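Local atomic coordinates of halogenase PltM (Pseudomonas fluorescens, PDB entry 6BZN), a protein that halogenates phenolic compounds with unusual breadth of substrate and halide, most likely by flavin-dependent chemistry. Residues A231-L235 and S236-S240; E439-D443 and A444-D448; A504-P508 and L509-R513. All coordinates share one frame; numbering follows the deposited sequence.

How the contacts relate
None of the three contacts is a core contact: each is a local turn or helix start far from the flavin-binding residues. Contacts 1 and 3 are partly buried, whereas contact 2 lies at the surface. Contacts 2 and 3 share helix 410-441, contact 2 at its C-terminal end and contact 3 against Ser422 and Asn425 along it. Contacts 1 and 3, with centres about 26 Å apart, each touch the C-terminal tail, through Phe518 and Ile519 respectively. Contacts 1 and 2 both begin a helix, but a proline precedes the first and a capping aspartate the second. Contact 3, without regular helix, relies on leucines around a tyrosine ring.

Contact 1: residues A231-L235 and S236-S240; sequences ALAPL and SRTRS
The flat carbonyl group of Pro234 is approached by two amides of the helical turn that follows. Arg237 N stands above the carbonyl plane, 56° out of it, and bonds to Pro234 O at 3.0 Å, while Thr238 N reaches the same oxygen nearly along the C=O axis. The puckered ring of Pro234 has its CG 3.5 Å from Ser236 OG, and its CD rests against Arg237 CB. Pro234 takes the N-cap position of the one-turn helix 235-238, lacking an amide hydrogen of its own but offering its oxygen to the first turn. Thr238 turns OG1 between its backbone N and carbonyl carbon (chi1 61°), which leaves CG2 to pack on Ala233 CB at 3.7 Å. The hydroxyl donates to a water that in turn donates to Ala233 O, and it accepts from Ser240 N at 3.3 Å in an ST turn. Arg239, with positive phi, ends the helix, its N bonded to Leu235 O at 2.8 Å. Leu235 CD2 also lies 3.4 Å from Ser240 O. The guanidinium group of Arg237 reaches beyond the turn, where NH1 forms a salt bridge with Asp124 beside Pro123.

Contact 2: residues E439-D443 and A444-D448; sequences EHSGD and ARQFD
Asp443 and Gln446 meet with their side chains at about a right angle, yet their flat ends lie stacked, the carboxylate and amide planes 28° apart. The touching is done by the carboxylate and the base of the glutamine: Asp443 CG lies 3.4 Å from Gln446 CB. Asp443 carries CG anti to its backbone N (chi1 -168°), which brings the carboxylate over the start of the next helix. There OD1 accepts from Gln446 N at 3.0 Å, the amide coming from above the carboxylate plane, 61° out of it. This is N-capping of helix 444-452 by an aspartate, whose negative charge probably also suits the positive end of the helix dipole. Asp443 O serves the same turn, accepting from Phe447 N in the carbonyl plane.

The extended chain of Gln446 reaches back past the cap, and its NE2 stops 3.6 Å from Ser441 OG. A water joins the two groups: it accepts from Gln446 NE2 at 2.9 Å and donates to both Ser441 OG and Asp443 O. Ser441 OG also takes the amide of Asp443 in an ST turn, at 2.9 Å from Asp443 N, and is hydrogen-bonded to Asp437 O one turn back, so the peptide leading into the cap is itself held. A second water links Asp443 OD1 to Arg445 N, and a third links Gly442 O to Ala444 N.

Gly442, with positive phi, ends helix 410-441 and lets the chain turn into helix 444-452. The polar joint faces outward. On the inner side the ring of Phe447 packs on Leu434 and Leu438 of helix 410-441, on Leu76 of helix 68-81 and on Leu362 of helix 352-374, and Asp448 forms a salt bridge with Arg80 of helix 68-81.

Contact 3: residues A504-P508 and L509-R513; sequences AELLP and LGYSR
Leu506 and Leu509 both pack on the ring of Tyr511 to form the apolar centre of this bend. Leu509 CB sits over one face, 3.8 Å above the ring plane and offset toward the rim. Leu506 crosses the tyrosine obliquely, its CD1 lying 3.9 Å from Tyr511 CD2. Leu507 adds a further apolar pair, its CB meeting Leu509 CD1 at 3.8 Å. With CG anti to the carbonyl carbon (chi1 -60°), Tyr511 places its ring between Leu506 and Leu509.

Farther out the ring meets polar backbone, with Tyr511 CE2 3.2 Å from Leu507 O. The phenol closes the loop through a water, which lies 2.9 Å from Tyr511 OH and accepts from Leu507 N. The hydroxyl is also hydrogen-bonded to Asn425 ND2 of helix 410-441, while Arg418 of that helix bonds to the backbone oxygen of Tyr511. An alanine at Tyr511 is likely to leave Leu506 and Leu509 without the surface between them, and the bridging water and Asn425 without their phenol partner.

Leu507 O accepts from Leu509 N at 2.8 Å, the amide standing 37° out of the carbonyl plane. This short, bent bond is that of an inverse gamma turn centred on Pro508, and a type I beta turn from Gly510 to Arg513 follows it.

Contact 1: residues A231-L235 and S236-S240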
loop_
_atom_site.group_PDB
_atom_site.type_symbol
_atom_site.label_atom_id
_atom_site.label_comp_id
_atom_site.label_asym_id
_atom_site.label_seq_id
_atom_site.Cartn_x
_atom_site.Cartn_y
_atom_site.Cartn_z
ATOM N N ALA A 231 8.648 14.310 21.849
ATOM C CA ALA A 231 9.304 15.341 21.050
ATOM C C ALA A 231 8.459 16.599 20.921
ATOM O O ALA A 231 9.009 17.696 20.883
ATOM C CB ALA A 231 9.642 14.811 19.669
ATOM N N LEU A 232 7.141 16.446 20.802
ATOM C CA LEU A 232 6.267 17.554 20.406
ATOM C C LEU A 232 5.136 17.862 21.382
ATOM O O LEU A 232 5.011 19.000 21.820
ATOM C CB LEU A 232 5.727 17.324 18.989
ATOM C CG LEU A 232 6.773 17.596 17.896
ATOM C CD1 LEU A 232 6.371 16.988 16.562
ATOM C CD2 LEU A 232 7.060 19.084 17.757
ATOM N N ALA A 233 4.292 16.889 21.713
ATOM C CA ALA A 233 3.170 17.174 22.611
ATOM C C ALA A 233 2.570 15.900 23.141
ATOM O O ALA A 233 2.318 14.976 22.360
ATOM C CB ALA A 233 2.097 17.982 21.894
ATOM N N PRO A 234 2.312 15.844 24.462
ATOM C CA PRO A 234 1.707 14.648 25.052
ATOM C C PRO A 234 0.223 14.543 24.743
ATOM O O PRO A 234 -0.380 15.511 24.255
ATOM C CB PRO A 234 1.920 14.874 26.553
ATOM C CG PRO A 234 1.821 16.368 26.687
ATOM C CD PRO A 234 2.526 16.902 25.473
ATOM N N LEU A 235 -0.371 13.404 25.076
ATOM C CA LEU A 235 -1.806 13.176 24.844
ATOM C C LEU A 235 -2.685 14.187 25.580
ATOM O O LEU A 235 -3.743 14.551 25.082
ATOM C CB LEU A 235 -2.227 11.767 25.268
ATOM C CG LEU A 235 -1.699 10.583 24.467
ATOM C CD1 LEU A 235 -2.266 9.298 25.046
ATOM C CD2 LEU A 235 -2.068 10.735 23.000
ATOM N N SER A 236 -2.247 14.616 26.766
ATOM C CA SER A 236 -2.958 15.651 27.544
ATOM C C SER A 236 -3.057 17.005 26.832
ATOM O O SER A 236 -3.969 17.795 27.117
ATOM C CB SER A 236 -2.289 15.829 28.907
ATOM O OG SER A 236 -0.943 16.238 28.749
ATOM N N ARG A 237 -2.122 17.279 25.918
ATOM C CA ARG A 237 -2.154 18.479 25.095
ATOM C C ARG A 237 -2.911 18.270 23.783
ATOM O O ARG A 237 -3.745 19.091 23.416
ATOM C CB ARG A 237 -0.722 18.964 24.820
ATOM C CG ARG A 237 -0.588 20.146 23.882
ATOM C CD ARG A 237 -1.280 21.400 24.400
ATOM N NE ARG A 237 -1.267 22.444 23.374
ATOM C CZ ARG A 237 -2.166 22.589 22.403
ATOM N NH1 ARG A 237 -3.203 21.765 22.283
ATOM N NH2 ARG A 237 -2.025 23.585 21.535
ATOM N N THR A 238 -2.618 17.187 23.063
ATOM C CA THR A 238 -3.239 16.971 21.762
ATOM C C THR A 238 -4.688 16.518 21.870
ATOM O O THR A 238 -5.472 16.766 20.963
ATOM C CB THR A 238 -2.468 15.933 20.920
ATOM O OG1 THR A 238 -2.469 14.686 21.603
ATOM C CG2 THR A 238 -1.056 16.393 20.684
ATOM N N ARG A 239 -5.029 15.847 22.970
ATOM C CA ARG A 239 -6.338 15.213 23.152
ATOM C C ARG A 239 -6.590 14.082 22.152
ATOM O O ARG A 239 -7.741 13.680 21.936
ATOM C CB ARG A 239 -7.494 16.232 23.087
ATOM C CG ARG A 239 -7.262 17.511 23.890
ATOM C CD ARG A 239 -8.510 18.385 23.850
ATOM N NE ARG A 239 -8.285 19.716 24.414
ATOM C CZ ARG A 239 -9.230 20.650 24.580
ATOM N NH1 ARG A 239 -8.907 21.830 25.112
ATOM N NH2 ARG A 239 -10.501 20.423 24.229
ATOM N N SER A 240 -5.530 13.550 21.542
ATOM C CA SER A 240 -5.687 12.437 20.634
ATOM C C SER A 240 -6.065 11.205 21.459
ATOM O O SER A 240 -5.474 10.966 22.503
ATOM C CB SER A 240 -4.402 12.151 19.871
ATOM O OG SER A 240 -4.570 10.964 19.120
HETATM O O HOH W 1 0.000 13.421 21.649
#

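Contact 2: residues E439-D443 and A444-D448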
loop_
_atom_site.group_PDB
_atom_site.type_symbol
_atom_site.label_atom_id
_atom_site.label_comp_id
_atom_site.label_asym_id
_atom_site.label_seq_id
_atom_site.Cartn_x
_atom_site.Cartn_y
_atom_site.Cartn_z
ATOM N N GLU A 439 -16.097 -17.349 5.767
ATOM C CA GLU A 439 -15.720 -18.123 6.972
ATOM C C GLU A 439 -16.801 -19.140 7.325
ATOM O O GLU A 439 -16.503 -20.305 7.591
ATOM C CB GLU A 439 -15.416 -17.218 8.181
ATOM C CG GLU A 439 -13.962 -16.745 8.260
ATOM C CD GLU A 439 -13.687 -15.686 9.332
ATOM O OE1 GLU A 439 -14.636 -15.002 9.797
ATOM O OE2 GLU A 439 -12.499 -15.517 9.700
ATOM N N HIS A 440 -18.049 -18.697 7.265
ATOM C CA HIS A 440 -19.186 -19.518 7.654
ATOM C C HIS A 440 -19.765 -20.417 6.566
ATOM O O HIS A 440 -20.244 -21.509 6.881
ATOM C CB HIS A 440 -20.264 -18.629 8.283
ATOM C CG HIS A 440 -19.876 -18.144 9.642
ATOM N ND1 HIS A 440 -20.223 -18.819 10.793
ATOM C CD2 HIS A 440 -19.099 -17.106 10.033
ATOM C CE1 HIS A 440 -19.708 -18.195 11.838
ATOM N NE2 HIS A 440 -19.021 -17.153 11.404
ATOM N N SER A 441 -19.732 -19.980 5.309
ATOM C CA SER A 441 -20.254 -20.793 4.209
ATOM C C SER A 441 -19.233 -21.802 3.688
ATOM O O SER A 441 -19.621 -22.799 3.095
ATOM C CB SER A 441 -20.736 -19.911 3.052
ATOM O OG SER A 441 -19.655 -19.485 2.234
ATOM N N GLY A 442 -17.942 -21.531 3.875
ATOM C CA GLY A 442 -16.882 -22.263 3.184
ATOM C C GLY A 442 -16.909 -22.182 1.658
ATOM O O GLY A 442 -16.181 -22.916 0.996
ATOM N N ASP A 443 -17.706 -21.276 1.093
ATOM C CA ASP A 443 -18.014 -21.287 -0.343
ATOM C C ASP A 443 -17.073 -20.347 -1.121
ATOM O O ASP A 443 -17.363 -19.166 -1.316
ATOM C CB ASP A 443 -19.483 -20.916 -0.558
ATOM C CG ASP A 443 -19.976 -21.185 -1.981
ATOM O OD1 ASP A 443 -19.170 -21.222 -2.939
ATOM O OD2 ASP A 443 -21.209 -21.328 -2.142
ATOM N N ALA A 444 -15.957 -20.912 -1.572
ATOM C CA ALA A 444 -14.949 -20.187 -2.343
ATOM C C ALA A 444 -15.482 -19.573 -3.640
ATOM O O ALA A 444 -15.142 -18.435 -3.972
ATOM C CB ALA A 444 -13.789 -21.111 -2.658
ATOM N N ARG A 445 -16.303 -20.318 -4.384
ATOM C CA ARG A 445 -16.800 -19.815 -5.672
ATOM C C ARG A 445 -17.707 -18.610 -5.479
ATOM O O ARG A 445 -17.636 -17.649 -6.234
ATOM C CB ARG A 445 -17.511 -20.908 -6.483
ATOM C CG ARG A 445 -16.643 -22.092 -6.891
ATOM C CD ARG A 445 -15.298 -21.688 -7.485
ATOM N NE ARG A 445 -14.329 -22.780 -7.522
ATOM C CZ ARG A 445 -14.321 -23.780 -8.406
ATOM N NH1 ARG A 445 -15.250 -23.867 -9.365
ATOM N NH2 ARG A 445 -13.373 -24.718 -8.326
ATOM N N GLN A 446 -18.546 -18.672 -4.454
ATOM C CA GLN A 446 -19.411 -17.562 -4.102
ATOM C C GLN A 446 -18.591 -16.310 -3.757
ATOM O O GLN A 446 -18.894 -15.220 -4.227
ATOM C CB GLN A 446 -20.296 -17.973 -2.931
ATOM C CG GLN A 446 -21.109 -16.865 -2.287
ATOM C CD GLN A 446 -21.850 -17.372 -1.066
ATOM O OE1 GLN A 446 -22.880 -18.035 -1.199
ATOM N NE2 GLN A 446 -21.319 -17.089 0.132
ATOM N N PHE A 447 -17.555 -16.479 -2.938
ATOM C CA PHE A 447 -16.670 -15.370 -2.597
ATOM C C PHE A 447 -16.026 -14.747 -3.852
ATOM O O PHE A 447 -16.021 -13.525 -4.013
ATOM C CB PHE A 447 -15.553 -15.797 -1.633
ATOM C CG PHE A 447 -14.414 -14.810 -1.602
ATOM C CD1 PHE A 447 -14.531 -13.618 -0.882
ATOM C CD2 PHE A 447 -13.283 -15.011 -2.376
ATOM C CE1 PHE A 447 -13.509 -12.677 -0.910
ATOM C CE2 PHE A 447 -12.264 -14.078 -2.405
ATOM C CZ PHE A 447 -12.386 -12.907 -1.684
ATOM N N ASP A 448 -15.437 -15.582 -4.707
ATOM C CA ASP A 448 -14.746 -15.079 -5.914
ATOM C C ASP A 448 -15.710 -14.271 -6.774
ATOM O O ASP A 448 -15.362 -13.211 -7.310
ATOM C CB ASP A 448 -14.177 -16.214 -6.773
ATOM C CG ASP A 448 -13.078 -17.040 -6.074
ATOM O OD1 ASP A 448 -12.517 -16.626 -5.038
ATOM O OD2 ASP A 448 -12.761 -18.134 -6.605
HETATM O O HOH W 2 -18.475 -17.125 0.508
HETATM O O HOH W 3 -15.621 -23.887 -1.683
HETATM O O HOH W 4 -16.844 -23.063 -3.804
#

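Contact 3: residues A504-P508 and L509-R513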
loop_
_atom_site.group_PDB
_atom_site.type_symbol
_atom_site.label_atom_id
_atom_site.label_comp_id
_atom_site.label_asym_id
_atom_site.label_seq_id
_atom_site.Cartn_x
_atom_site.Cartn_y
_atom_site.Cartn_z
ATOM N N ALA A 504 -25.610 10.774 4.529
ATOM C CA ALA A 504 -26.664 9.814 4.873
ATOM C C ALA A 504 -26.393 8.408 4.325
ATOM O O ALA A 504 -26.859 7.427 4.906
ATOM C CB ALA A 504 -28.011 10.322 4.390
ATOM N N GLU A 505 -25.636 8.318 3.225
ATOM C CA GLU A 505 -25.328 7.047 2.571
ATOM C C GLU A 505 -23.939 6.492 2.931
ATOM O O GLU A 505 -23.490 5.527 2.311
ATOM C CB GLU A 505 -25.498 7.214 1.057
ATOM C CG GLU A 505 -26.888 7.725 0.667
ATOM C CD GLU A 505 -26.969 8.295 -0.741
ATOM O OE1 GLU A 505 -27.459 7.577 -1.638
ATOM O OE2 GLU A 505 -26.553 9.459 -0.963
ATOM N N LEU A 506 -23.273 7.091 3.926
ATOM C CA LEU A 506 -21.979 6.631 4.429
ATOM C C LEU A 506 -22.192 5.957 5.781
ATOM O O LEU A 506 -23.312 5.941 6.312
ATOM C CB LEU A 506 -21.009 7.817 4.591
ATOM C CG LEU A 506 -20.804 8.781 3.410
ATOM C CD1 LEU A 506 -19.901 9.944 3.800
ATOM C CD2 LEU A 506 -20.271 8.075 2.179
ATOM N N LEU A 507 -21.120 5.437 6.370
ATOM C CA LEU A 507 -21.194 4.951 7.738
ATOM C C LEU A 507 -21.513 6.140 8.673
ATOM O O LEU A 507 -21.071 7.269 8.434
ATOM C CB LEU A 507 -19.901 4.245 8.172
ATOM C CG LEU A 507 -19.454 3.015 7.364
ATOM C CD1 LEU A 507 -18.278 2.360 8.080
ATOM C CD2 LEU A 507 -20.579 2.016 7.155
ATOM N N PRO A 508 -22.281 5.895 9.737
ATOM C CA PRO A 508 -22.772 6.991 10.592
ATOM C C PRO A 508 -21.732 7.516 11.606
ATOM O O PRO A 508 -21.996 7.542 12.814
ATOM C CB PRO A 508 -23.976 6.342 11.287
ATOM C CG PRO A 508 -23.558 4.921 11.455
ATOM C CD PRO A 508 -22.753 4.582 10.219
ATOM N N LEU A 509 -20.575 7.966 11.117
ATOM C CA LEU A 509 -19.449 8.380 11.971
ATOM C C LEU A 509 -19.377 9.884 12.211
ATOM O O LEU A 509 -18.559 10.332 13.002
ATOM C CB LEU A 509 -18.111 7.877 11.408
ATOM C CG LEU A 509 -17.706 6.466 11.855
ATOM C CD1 LEU A 509 -18.754 5.426 11.554
ATOM C CD2 LEU A 509 -16.367 6.050 11.265
ATOM N N GLY A 510 -20.224 10.671 11.555
ATOM C CA GLY A 510 -20.187 12.116 11.767
ATOM C C GLY A 510 -19.025 12.777 11.041
ATOM O O GLY A 510 -18.340 13.637 11.589
ATOM N N TYR A 511 -18.837 12.385 9.786
ATOM C CA TYR A 511 -17.765 12.926 8.951
ATOM C C TYR A 511 -17.892 14.426 8.703
ATOM O O TYR A 511 -16.887 15.088 8.501
ATOM C CB TYR A 511 -17.716 12.217 7.602
ATOM C CG TYR A 511 -17.481 10.742 7.684
ATOM C CD1 TYR A 511 -16.223 10.226 8.023
ATOM C CD2 TYR A 511 -18.504 9.847 7.400
ATOM C CE1 TYR A 511 -16.012 8.858 8.088
ATOM C CE2 TYR A 511 -18.293 8.490 7.446
ATOM C CZ TYR A 511 -17.051 7.999 7.793
ATOM O OH TYR A 511 -16.895 6.637 7.827
ATOM N N SER A 512 -19.111 14.972 8.719
ATOM C CA SER A 512 -19.277 16.416 8.488
ATOM C C SER A 512 -18.994 17.296 9.716
ATOM O O SER A 512 -18.998 18.526 9.600
ATOM C CB SER A 512 -20.674 16.722 7.972
ATOM O OG SER A 512 -21.632 16.466 8.982
ATOM N N ARG A 513 -18.762 16.690 10.877
ATOM C CA ARG A 513 -18.402 17.459 12.075
ATOM C C ARG A 513 -16.925 17.786 12.096
ATOM O O ARG A 513 -16.117 17.060 12.695
ATOM C CB ARG A 513 -18.814 16.719 13.340
ATOM C CG ARG A 513 -20.307 16.491 13.381
ATOM C CD ARG A 513 -20.834 16.345 14.799
ATOM N NE ARG A 513 -22.244 16.718 14.877
ATOM C CZ ARG A 513 -22.953 16.790 16.003
ATOM N NH1 ARG A 513 -24.233 17.148 15.947
ATOM N NH2 ARG A 513 -22.400 16.508 17.182
HETATM O O HOH W 5 -18.277 5.612 5.485
#